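Long-range contacts in polyprenyl synthetase (Zymomonas mobilis subsp. mobilis, PDB 4KKM), which probably catalyses the chain-elongating condensation of isoprenoid diphosphates as a metal-dependent trans-prenyltransferase of the FPP/GGPP synthase family: residues Arg54-Tyr62 with Leu136-Leu144; Arg231-Ala242 with Leu290-Phe301. All coordinates share one frame; numbering follows the deposited sequence.

Both contacts join helices of the mainly helical fold of the FPP/GGPP synthases, on opposite sides of the chain's centre. Their own centres lie 34 Å apart and their nearest atoms about 17 Å, so neither touches the other. They come in series: contact 1 sets helix 54-64 across helix 131-150 and is complete before contact 2 pairs helix 226-253 with helix 280-296 and the residues up to Phe301. All touching residues of contact 1 are buried, and it lies beside the second subunit; contact 2 is partly buried and meets no other chain of the assembly. One therefore belongs to the subunit-interface side of the fold, the other to the packing of its C-terminal helices.

Contact 1. Residues Arg54-Tyr62 with Leu136-Leu144; sequences RRLVEAMRY and LSGDALQAL. With ACT (acetate ion), chain E.
Leu56 is the first residue of helix 54-62 to reach helix 136-144. Its CG stands anti to the backbone N (chi1 167°), which sends CD1 over the backbone between Leu136 and Ser137. Leu56 CD1 lies 3.6 Å from Ser137 N and 3.9 Å from Leu136 CB, so it meets main chain as much as side chain; Ala182 of the second subunit also packs on Leu56. Ala59, one turn further on, has its CB directed toward the partner helix and 3.8 Å from Ser137 CB. The hydroxyl of Ser137 is used within its own helix, where OG is hydrogen-bonded to Ser133 O, leaving the methylene to face the alanine. Met60 makes the most extensive contact of its segment. Met60 CG rests 3.8 Å from Ser137 CB, and the thioether then runs across Ala140, with Met60 SD and Met60 CE each 3.6 Å from Ala140 CB. A bend at chi3 (76°) turns Met60 CE in among Ala140, Leu141 and Leu144, 3.8 Å from Leu141 CD2, so that the methionine and leucine side chains lie alongside with opposed directions. Met60 is thus a knob in a hole formed by Ser137, Ala140, Leu141 and Leu144. Its CA comes within 5.2 Å of Ser137 CA, whereas the local axes approach to 8.9 Å at a signed angle of -72°. The side chain of Asp139 leads away from helix 54-62, and its OD2 is hydrogen-bonded to His107 ND1 of the second subunit. This steep helix crossing, closed by apolar contacts and a methionine knob, belongs to the all-helical isoprenoid synthase fold, beside its dimer interface.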
loop_
_atom_site.group_PDB
_atom_site.type_symbol
_atom_site.label_atom_id
_atom_site.label_comp_id
_atom_site.label_asym_id
_atom_site.label_seq_id
_atom_site.Cartn_x
_atom_site.Cartn_y
_atom_site.Cartn_z
ATOM N N ARG B 54 -18.942 -1.518 -6.448
ATOM C CA ARG B 54 -19.515 -2.714 -5.839
ATOM C C ARG B 54 -18.602 -3.938 -5.972
ATOM O O ARG B 54 -18.290 -4.604 -4.982
ATOM C CB ARG B 54 -20.888 -3.015 -6.440
ATOM C CG ARG B 54 -21.608 -4.172 -5.764
ATOM C CD ARG B 54 -23.027 -4.309 -6.308
ATOM N NE ARG B 54 -23.831 -5.213 -5.491
ATOM C CZ ARG B 54 -25.075 -5.572 -5.789
ATOM N NH1 ARG B 54 -25.740 -6.404 -4.995
ATOM N NH2 ARG B 54 -25.653 -5.101 -6.887
ATOM N N ARG B 55 -18.163 -4.210 -7.195
ATOM C CA ARG B 55 -17.379 -5.405 -7.481
ATOM C C ARG B 55 -16.053 -5.385 -6.735
ATOM O O ARG B 55 -15.623 -6.397 -6.183
ATOM C CB ARG B 55 -17.136 -5.531 -8.986
ATOM C CG ARG B 55 -16.439 -6.816 -9.409
ATOM C CD ARG B 55 -16.297 -6.872 -10.929
ATOM N NE ARG B 55 -15.891 -8.190 -11.414
ATOM C CZ ARG B 55 -16.733 -9.171 -11.728
ATOM N NH1 ARG B 55 -18.044 -8.995 -11.608
ATOM N NH2 ARG B 55 -16.263 -10.329 -12.170
ATOM N N LEU B 56 -15.405 -4.225 -6.723
ATOM C CA LEU B 56 -14.140 -4.083 -6.014
ATOM C C LEU B 56 -14.274 -4.492 -4.547
ATOM O O LEU B 56 -13.514 -5.325 -4.038
ATOM C CB LEU B 56 -13.644 -2.638 -6.103
ATOM C CG LEU B 56 -12.491 -2.305 -5.146
ATOM C CD1 LEU B 56 -11.201 -3.025 -5.552
ATOM C CD2 LEU B 56 -12.266 -0.798 -5.082
ATOM N N VAL B 57 -15.249 -3.910 -3.866
ATOM C CA VAL B 57 -15.428 -4.182 -2.444
ATOM C C VAL B 57 -15.894 -5.624 -2.212
ATOM O O VAL B 57 -15.506 -6.261 -1.234
ATOM C CB VAL B 57 -16.395 -3.159 -1.793
ATOM C CG1 VAL B 57 -16.595 -3.459 -0.317
ATOM C CG2 VAL B 57 -15.863 -1.740 -1.989
ATOM N N GLU B 58 -16.718 -6.156 -3.112
ATOM C CA GLU B 58 -17.118 -7.556 -2.973
ATOM C C GLU B 58 -15.910 -8.486 -3.148
ATOM O O GLU B 58 -15.818 -9.515 -2.478
ATOM C CB GLU B 58 -18.278 -7.917 -3.914
ATOM C CG GLU B 58 -19.604 -7.340 -3.436
ATOM C CD GLU B 58 -20.761 -7.594 -4.385
ATOM O OE1 GLU B 58 -20.515 -7.917 -5.567
ATOM O OE2 GLU B 58 -21.920 -7.467 -3.938
ATOM N N ALA B 59 -14.974 -8.098 -4.017
ATOM C CA ALA B 59 -13.731 -8.847 -4.195
ATOM C C ALA B 59 -12.857 -8.771 -2.945
ATOM O O ALA B 59 -12.262 -9.772 -2.520
ATOM C CB ALA B 59 -12.957 -8.335 -5.427
ATOM N N MET B 60 -12.782 -7.585 -2.354
ATOM C CA MET B 60 -12.024 -7.403 -1.119
ATOM C C MET B 60 -12.613 -8.269 -0.009
ATOM O O MET B 60 -11.884 -8.927 0.737
ATOM C CB MET B 60 -12.007 -5.929 -0.698
ATOM C CG MET B 60 -11.237 -5.008 -1.653
ATOM S SD MET B 60 -11.491 -3.253 -1.307
ATOM C CE MET B 60 -10.442 -3.026 0.149
ATOM N N ARG B 61 -13.939 -8.271 0.091
ATOM C CA ARG B 61 -14.613 -9.055 1.119
ATOM C C ARG B 61 -14.420 -10.548 0.887
ATOM O O ARG B 61 -14.181 -11.310 1.824
ATOM C CB ARG B 61 -16.107 -8.710 1.158
ATOM C CG ARG B 61 -16.404 -7.325 1.719
ATOM C CD ARG B 61 -17.860 -6.917 1.505
ATOM N NE ARG B 61 -18.782 -7.756 2.269
ATOM C CZ ARG B 61 -19.172 -7.505 3.516
ATOM N NH1 ARG B 61 -18.731 -6.430 4.156
ATOM N NH2 ARG B 61 -20.007 -8.338 4.130
ATOM N N TYR B 62 -14.545 -10.963 -0.370
ATOM C CA TYR B 62 -14.357 -12.364 -0.721
ATOM C C TYR B 62 -12.979 -12.865 -0.293
ATOM O O TYR B 62 -12.842 -13.978 0.220
ATOM C CB TYR B 62 -14.540 -12.562 -2.225
ATOM C CG TYR B 62 -14.277 -13.977 -2.675
ATOM C CD1 TYR B 62 -15.260 -14.957 -2.560
ATOM C CD2 TYR B 62 -13.054 -14.337 -3.221
ATOM C CE1 TYR B 62 -15.026 -16.250 -2.973
ATOM C CE2 TYR B 62 -12.810 -15.626 -3.631
ATOM C CZ TYR B 62 -13.799 -16.578 -3.509
ATOM O OH TYR B 62 -13.556 -17.865 -3.920
ATOM N N LEU B 136 -6.803 -4.790 -8.423
ATOM C CA LEU B 136 -7.362 -3.652 -7.685
ATOM C C LEU B 136 -7.741 -3.976 -6.242
ATOM O O LEU B 136 -7.468 -3.186 -5.334
ATOM C CB LEU B 136 -8.572 -3.071 -8.426
ATOM C CG LEU B 136 -8.275 -2.430 -9.789
ATOM C CD1 LEU B 136 -9.531 -1.800 -10.382
ATOM C CD2 LEU B 136 -7.154 -1.392 -9.681
ATOM N N SER B 137 -8.372 -5.124 -6.018
ATOM C CA SER B 137 -8.752 -5.489 -4.652
ATOM C C SER B 137 -7.516 -5.619 -3.764
ATOM O O SER B 137 -7.529 -5.213 -2.596
ATOM C CB SER B 137 -9.590 -6.779 -4.630
ATOM O OG SER B 137 -8.879 -7.877 -5.191
ATOM N N GLY B 138 -6.444 -6.179 -4.314
ATOM C CA GLY B 138 -5.187 -6.235 -3.581
ATOM C C GLY B 138 -4.645 -4.836 -3.323
ATOM O O GLY B 138 -4.222 -4.509 -2.212
ATOM N N ASP B 139 -4.660 -4.001 -4.354
ATOM C CA ASP B 139 -4.168 -2.627 -4.217
ATOM C C ASP B 139 -4.917 -1.861 -3.119
ATOM O O ASP B 139 -4.301 -1.141 -2.316
ATOM C CB ASP B 139 -4.232 -1.881 -5.557
ATOM C CG ASP B 139 -3.155 -2.346 -6.530
ATOM O OD1 ASP B 139 -2.193 -2.995 -6.068
ATOM O OD2 ASP B 139 -3.261 -2.056 -7.745
ATOM N N ALA B 140 -6.234 -2.039 -3.069
ATOM C CA ALA B 140 -7.061 -1.321 -2.099
ATOM C C ALA B 140 -6.831 -1.853 -0.693
ATOM O O ALA B 140 -6.876 -1.098 0.283
ATOM C CB ALA B 140 -8.546 -1.440 -2.474
ATOM N N LEU B 141 -6.588 -3.159 -0.587
ATOM C CA LEU B 141 -6.343 -3.754 0.725
ATOM C C LEU B 141 -5.034 -3.269 1.333
ATOM O O LEU B 141 -4.948 -3.077 2.549
ATOM C CB LEU B 141 -6.384 -5.289 0.664
ATOM C CG LEU B 141 -7.796 -5.894 0.684
ATOM C CD1 LEU B 141 -7.762 -7.394 0.360
ATOM C CD2 LEU B 141 -8.445 -5.668 2.037
ATOM N N GLN B 142 -4.006 -3.066 0.508
ATOM C CA GLN B 142 -2.759 -2.537 1.058
ATOM C C GLN B 142 -2.984 -1.137 1.639
ATOM O O GLN B 142 -2.548 -0.837 2.753
ATOM C CB GLN B 142 -1.604 -2.524 0.040
ATOM C CG GLN B 142 -0.386 -1.767 0.601
ATOM C CD GLN B 142 0.938 -2.080 -0.092
ATOM O OE1 GLN B 142 1.994 -2.037 0.543
ATOM N NE2 GLN B 142 0.889 -2.399 -1.387
ATOM N N ALA B 143 -3.673 -0.285 0.886
ATOM C CA ALA B 143 -3.997 1.050 1.380
ATOM C C ALA B 143 -4.804 0.967 2.676
ATOM O O ALA B 143 -4.576 1.736 3.609
ATOM C CB ALA B 143 -4.772 1.843 0.325
ATOM N N LEU B 144 -5.736 0.018 2.728
ATOM C CA LEU B 144 -6.622 -0.117 3.887
ATOM C C LEU B 144 -5.844 -0.413 5.172
ATOM O O LEU B 144 -6.207 0.071 6.251
ATOM C CB LEU B 144 -7.674 -1.207 3.644
ATOM C CG LEU B 144 -8.740 -1.334 4.734
ATOM C CD1 LEU B 144 -9.506 -0.020 4.881
ATOM C CD2 LEU B 144 -9.688 -2.485 4.423
HETATM C C ACT E . -21.267 -7.328 -9.914
HETATM O O ACT E . -21.783 -8.471 -9.984
HETATM O OXT ACT E . -20.021 -7.274 -9.734
HETATM C CH3 ACT E . -22.110 -6.092 -10.032
#

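Contact 2. Residues Arg231-Ala242 with Leu290-Phe301; sequences RLKAYARDIGLA and LVDQAIAHLSVF
His297 and Asp238 both carry CG anti to the carbonyl carbon (chi1 -62° and -69°), and these rotations bring imidazole and carboxylate together across the contact. His297 NE2 donates to Asp238 OD2 at 2.7 Å; the carboxylate oxygen lies close to the ring plane, but the donor approaches it from above the carboxylate plane. Ala234 CB covers one face of the imidazole, 3.5 Å from its centroid, in a CH-pi contact, while Gln293 O lies over the opposite face, toward the rim. The other carboxylate oxygen, Asp238 OD1, accepts from Arg237 NE in a salt bridge of 3.0 Å, which would probably stabilise the negative charge. Helices 231-242 and 290-296 run nearly antiparallel at 166°, their axes approaching to 8.1 Å, as neighbours among the C-terminal helices of the prenyl synthase fold. The backbones are closest at Tyr235 and Ala294, whose CA atoms lie 4.4 Å apart, and Ala294 CB packs 3.6 Å from Ile239 CG2. Tyr235 turns a ring edge to Ala294 O, while its hydroxyl bonds Leu308 O of helix 306-314. Beyond, Leu290 CD1 reaches Leu241 CG at 3.5 Å. Around the overlapping type I turns Ala296-Ser299 and Leu298-Phe301, Arg231 NH1 donates to His297 O at 2.9 Å from above the carbonyl plane, and Val300 CG1 sits over the guanidinium centre. A water linked to Arg231 NH1, Ala296 O and Ser299 OG lies at the edge of that group, in its plane.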
loop_
_atom_site.group_PDB
_atom_site.type_symbol
_atom_site.label_atom_id
_atom_site.label_comp_id
_atom_site.label_asym_id
_atom_site.label_seq_id
_atom_site.Cartn_x
_atom_site.Cartn_y
_atom_site.Cartn_z
ATOM N N ARG B 231 13.675 -9.325 22.072
ATOM C CA ARG B 231 13.283 -10.693 22.396
ATOM C C ARG B 231 12.089 -11.145 21.554
ATOM O O ARG B 231 12.074 -12.259 21.022
ATOM C CB ARG B 231 12.937 -10.819 23.877
ATOM C CG ARG B 231 14.135 -10.832 24.808
ATOM C CD ARG B 231 13.676 -10.926 26.252
ATOM N NE ARG B 231 14.793 -11.155 27.161
ATOM C CZ ARG B 231 15.281 -12.355 27.460
ATOM N NH1 ARG B 231 14.750 -13.448 26.927
ATOM N NH2 ARG B 231 16.298 -12.460 28.300
ATOM N N LEU B 232 11.090 -10.277 21.445
ATOM C CA LEU B 232 9.901 -10.584 20.655
ATOM C C LEU B 232 10.225 -10.712 19.164
ATOM O O LEU B 232 9.747 -11.627 18.498
ATOM C CB LEU B 232 8.809 -9.534 20.894
ATOM C CG LEU B 232 8.311 -9.511 22.344
ATOM C CD1 LEU B 232 7.247 -8.444 22.562
ATOM C CD2 LEU B 232 7.792 -10.882 22.734
ATOM N N LYS B 233 11.041 -9.810 18.634
ATOM C CA LYS B 233 11.423 -9.924 17.226
ATOM C C LYS B 233 12.264 -11.179 16.976
ATOM O O LYS B 233 12.185 -11.790 15.909
ATOM C CB LYS B 233 12.137 -8.660 16.733
ATOM C CG LYS B 233 11.226 -7.435 16.667
ATOM C CD LYS B 233 11.863 -6.289 15.892
ATOM C CE LYS B 233 11.683 -6.470 14.385
ATOM N NZ LYS B 233 12.185 -5.290 13.625
ATOM N N ALA B 234 13.052 -11.571 17.970
ATOM C CA ALA B 234 13.843 -12.794 17.876
ATOM C C ALA B 234 12.943 -14.033 17.840
ATOM O O ALA B 234 13.231 -15.002 17.137
ATOM C CB ALA B 234 14.833 -12.881 19.045
ATOM N N TYR B 235 11.861 -14.004 18.615
ATOM C CA TYR B 235 10.874 -15.081 18.575
ATOM C C TYR B 235 10.286 -15.191 17.174
ATOM O O TYR B 235 10.156 -16.291 16.633
ATOM C CB TYR B 235 9.764 -14.835 19.601
ATOM C CG TYR B 235 8.506 -15.674 19.417
ATOM C CD1 TYR B 235 7.518 -15.296 18.507
ATOM C CD2 TYR B 235 8.289 -16.821 20.181
ATOM C CE1 TYR B 235 6.362 -16.043 18.342
ATOM C CE2 TYR B 235 7.127 -17.582 20.018
ATOM C CZ TYR B 235 6.166 -17.181 19.095
ATOM O OH TYR B 235 5.007 -17.910 18.919
ATOM N N ALA B 236 9.914 -14.050 16.600
ATOM C CA ALA B 236 9.331 -14.030 15.262
ATOM C C ALA B 236 10.311 -14.569 14.240
ATOM O O ALA B 236 9.932 -15.293 13.318
ATOM C CB ALA B 236 8.917 -12.618 14.872
ATOM N N ARG B 237 11.571 -14.185 14.395
ATOM C CA ARG B 237 12.610 -14.614 13.471
ATOM C C ARG B 237 12.724 -16.138 13.490
ATOM O O ARG B 237 12.786 -16.793 12.440
ATOM C CB ARG B 237 13.940 -13.974 13.868
ATOM C CG ARG B 237 15.148 -14.504 13.105
ATOM C CD ARG B 237 16.441 -14.165 13.845
ATOM N NE ARG B 237 16.583 -14.971 15.056
ATOM C CZ ARG B 237 17.280 -14.605 16.128
ATOM N NH1 ARG B 237 17.907 -13.435 16.144
ATOM N NH2 ARG B 237 17.347 -15.411 17.184
ATOM N N ASP B 238 12.728 -16.702 14.693
ATOM C CA ASP B 238 12.896 -18.144 14.852
ATOM C C ASP B 238 11.680 -18.944 14.390
ATOM O O ASP B 238 11.838 -19.921 13.669
ATOM C CB ASP B 238 13.291 -18.509 16.293
ATOM C CG ASP B 238 14.694 -18.045 16.646
ATOM O OD1 ASP B 238 15.468 -17.728 15.717
ATOM O OD2 ASP B 238 15.019 -17.988 17.851
ATOM N N ILE B 239 10.469 -18.540 14.779
ATOM C CA ILE B 239 9.283 -19.251 14.289
ATOM C C ILE B 239 9.079 -19.081 12.783
ATOM O O ILE B 239 8.564 -19.978 12.120
ATOM C CB ILE B 239 7.966 -18.876 15.026
ATOM C CG1 ILE B 239 7.627 -17.394 14.837
ATOM C CG2 ILE B 239 8.044 -19.240 16.491
ATOM C CD1 ILE B 239 6.137 -17.088 14.939
ATOM N N GLY B 240 9.481 -17.937 12.242
ATOM C CA GLY B 240 9.368 -17.715 10.808
ATOM C C GLY B 240 10.251 -18.664 10.015
ATOM O O GLY B 240 9.836 -19.219 8.998
ATOM N N LEU B 241 11.480 -18.859 10.473
ATOM C CA LEU B 241 12.369 -19.798 9.798
ATOM C C LEU B 241 11.846 -21.225 9.968
ATOM O O LEU B 241 11.822 -22.003 9.015
ATOM C CB LEU B 241 13.808 -19.668 10.307
ATOM C CG LEU B 241 14.824 -20.656 9.721
ATOM C CD1 LEU B 241 14.734 -20.661 8.204
ATOM C CD2 LEU B 241 16.238 -20.311 10.168
ATOM N N ALA B 242 11.415 -21.562 11.181
ATOM C CA ALA B 242 10.873 -22.893 11.447
ATOM C C ALA B 242 9.646 -23.178 10.582
ATOM O O ALA B 242 9.488 -24.282 10.064
ATOM C CB ALA B 242 10.526 -23.046 12.915
ATOM N N LEU B 290 14.756 -24.589 16.366
ATOM C CA LEU B 290 14.262 -23.226 16.200
ATOM C C LEU B 290 13.036 -22.948 17.061
ATOM O O LEU B 290 12.853 -21.833 17.563
ATOM C CB LEU B 290 13.951 -22.957 14.728
ATOM C CG LEU B 290 15.190 -22.705 13.872
ATOM C CD1 LEU B 290 14.880 -22.951 12.412
ATOM C CD2 LEU B 290 15.690 -21.284 14.096
ATOM N N VAL B 291 12.200 -23.964 17.237
ATOM C CA VAL B 291 11.039 -23.841 18.107
ATOM C C VAL B 291 11.490 -23.647 19.552
ATOM O O VAL B 291 10.999 -22.761 20.253
ATOM C CB VAL B 291 10.116 -25.077 18.003
ATOM C CG1 VAL B 291 9.101 -25.080 19.136
ATOM C CG2 VAL B 291 9.421 -25.108 16.642
ATOM N N ASP B 292 12.435 -24.473 19.992
ATOM C CA ASP B 292 13.008 -24.322 21.325
ATOM C C ASP B 292 13.639 -22.941 21.498
ATOM O O ASP B 292 13.444 -22.282 22.517
ATOM C CB ASP B 292 14.049 -25.414 21.591
ATOM C CG ASP B 292 13.431 -26.794 21.715
ATOM O OD1 ASP B 292 12.233 -26.881 22.061
ATOM O OD2 ASP B 292 14.142 -27.790 21.471
ATOM N N GLN B 293 14.396 -22.513 20.493
ATOM C CA GLN B 293 15.031 -21.202 20.512
ATOM C C GLN B 293 14.005 -20.072 20.588
ATOM O O GLN B 293 14.183 -19.118 21.345
ATOM C CB GLN B 293 15.942 -21.028 19.292
ATOM C CG GLN B 293 17.219 -21.858 19.372
ATOM C CD GLN B 293 17.929 -21.976 18.040
ATOM O OE1 GLN B 293 17.811 -21.107 17.181
ATOM N NE2 GLN B 293 18.667 -23.064 17.860
ATOM N N ALA B 294 12.934 -20.186 19.806
ATOM C CA ALA B 294 11.870 -19.187 19.819
ATOM C C ALA B 294 11.293 -19.047 21.222
ATOM O O ALA B 294 11.118 -17.937 21.738
ATOM C CB ALA B 294 10.766 -19.558 18.810
ATOM N N ILE B 295 11.020 -20.180 21.850
ATOM C CA ILE B 295 10.397 -20.180 23.164
ATOM C C ILE B 295 11.335 -19.604 24.228
ATOM O O ILE B 295 10.897 -18.867 25.114
ATOM C CB ILE B 295 9.889 -21.593 23.534
ATOM C CG1 ILE B 295 8.641 -21.920 22.707
ATOM C CG2 ILE B 295 9.596 -21.702 25.030
ATOM C CD1 ILE B 295 8.205 -23.369 22.794
ATOM N N ALA B 296 12.627 -19.908 24.112
ATOM C CA ALA B 296 13.618 -19.420 25.070
ATOM C C ALA B 296 13.672 -17.890 25.147
ATOM O O ALA B 296 13.981 -17.333 26.198
ATOM C CB ALA B 296 15.007 -20.003 24.771
ATOM N N HIS B 297 13.354 -17.215 24.040
ATOM C CA HIS B 297 13.307 -15.753 24.033
ATOM C C HIS B 297 12.251 -15.231 25.007
ATOM O O HIS B 297 12.338 -14.099 25.480
ATOM C CB HIS B 297 13.048 -15.198 22.622
ATOM C CG HIS B 297 14.114 -15.543 21.626
ATOM N ND1 HIS B 297 15.447 -15.263 21.829
ATOM C CD2 HIS B 297 14.039 -16.145 20.412
ATOM C CE1 HIS B 297 16.150 -15.683 20.792
ATOM N NE2 HIS B 297 15.318 -16.221 19.917
ATOM N N LEU B 298 11.267 -16.075 25.317
ATOM C CA LEU B 298 10.129 -15.685 26.145
ATOM C C LEU B 298 10.323 -16.067 27.610
ATOM O O LEU B 298 9.397 -15.954 28.410
ATOM C CB LEU B 298 8.847 -16.343 25.626
ATOM C CG LEU B 298 8.503 -16.125 24.150
ATOM C CD1 LEU B 298 7.265 -16.925 23.778
ATOM C CD2 LEU B 298 8.293 -14.648 23.863
ATOM N N SER B 299 11.519 -16.530 27.956
ATOM C CA SER B 299 11.783 -17.014 29.313
ATOM C C SER B 299 11.555 -15.955 30.396
ATOM O O SER B 299 11.349 -16.289 31.563
ATOM C CB SER B 299 13.200 -17.576 29.421
ATOM O OG SER B 299 14.156 -16.585 29.098
ATOM N N VAL B 300 11.580 -14.683 30.010
ATOM C CA VAL B 300 11.389 -13.603 30.972
ATOM C C VAL B 300 9.917 -13.316 31.263
ATOM O O VAL B 300 9.604 -12.525 32.148
ATOM C CB VAL B 300 12.092 -12.301 30.529
ATOM C CG1 VAL B 300 13.607 -12.513 30.453
ATOM C CG2 VAL B 300 11.525 -11.807 29.199
ATOM N N PHE B 301 9.014 -13.959 30.526
ATOM C CA PHE B 301 7.585 -13.781 30.769
ATOM C C PHE B 301 7.002 -14.950 31.550
ATOM O O PHE B 301 7.483 -16.080 31.454
ATOM C CB PHE B 301 6.812 -13.620 29.454
ATOM C CG PHE B 301 7.319 -12.511 28.581
ATOM C CD1 PHE B 301 7.078 -11.187 28.910
ATOM C CD2 PHE B 301 8.028 -12.792 27.427
ATOM C CE1 PHE B 301 7.546 -10.160 28.107
ATOM C CE2 PHE B 301 8.496 -11.771 26.615
ATOM C CZ PHE B 301 8.254 -10.452 26.956
HETATM O O HOH W 1 16.068 -16.011 27.469
#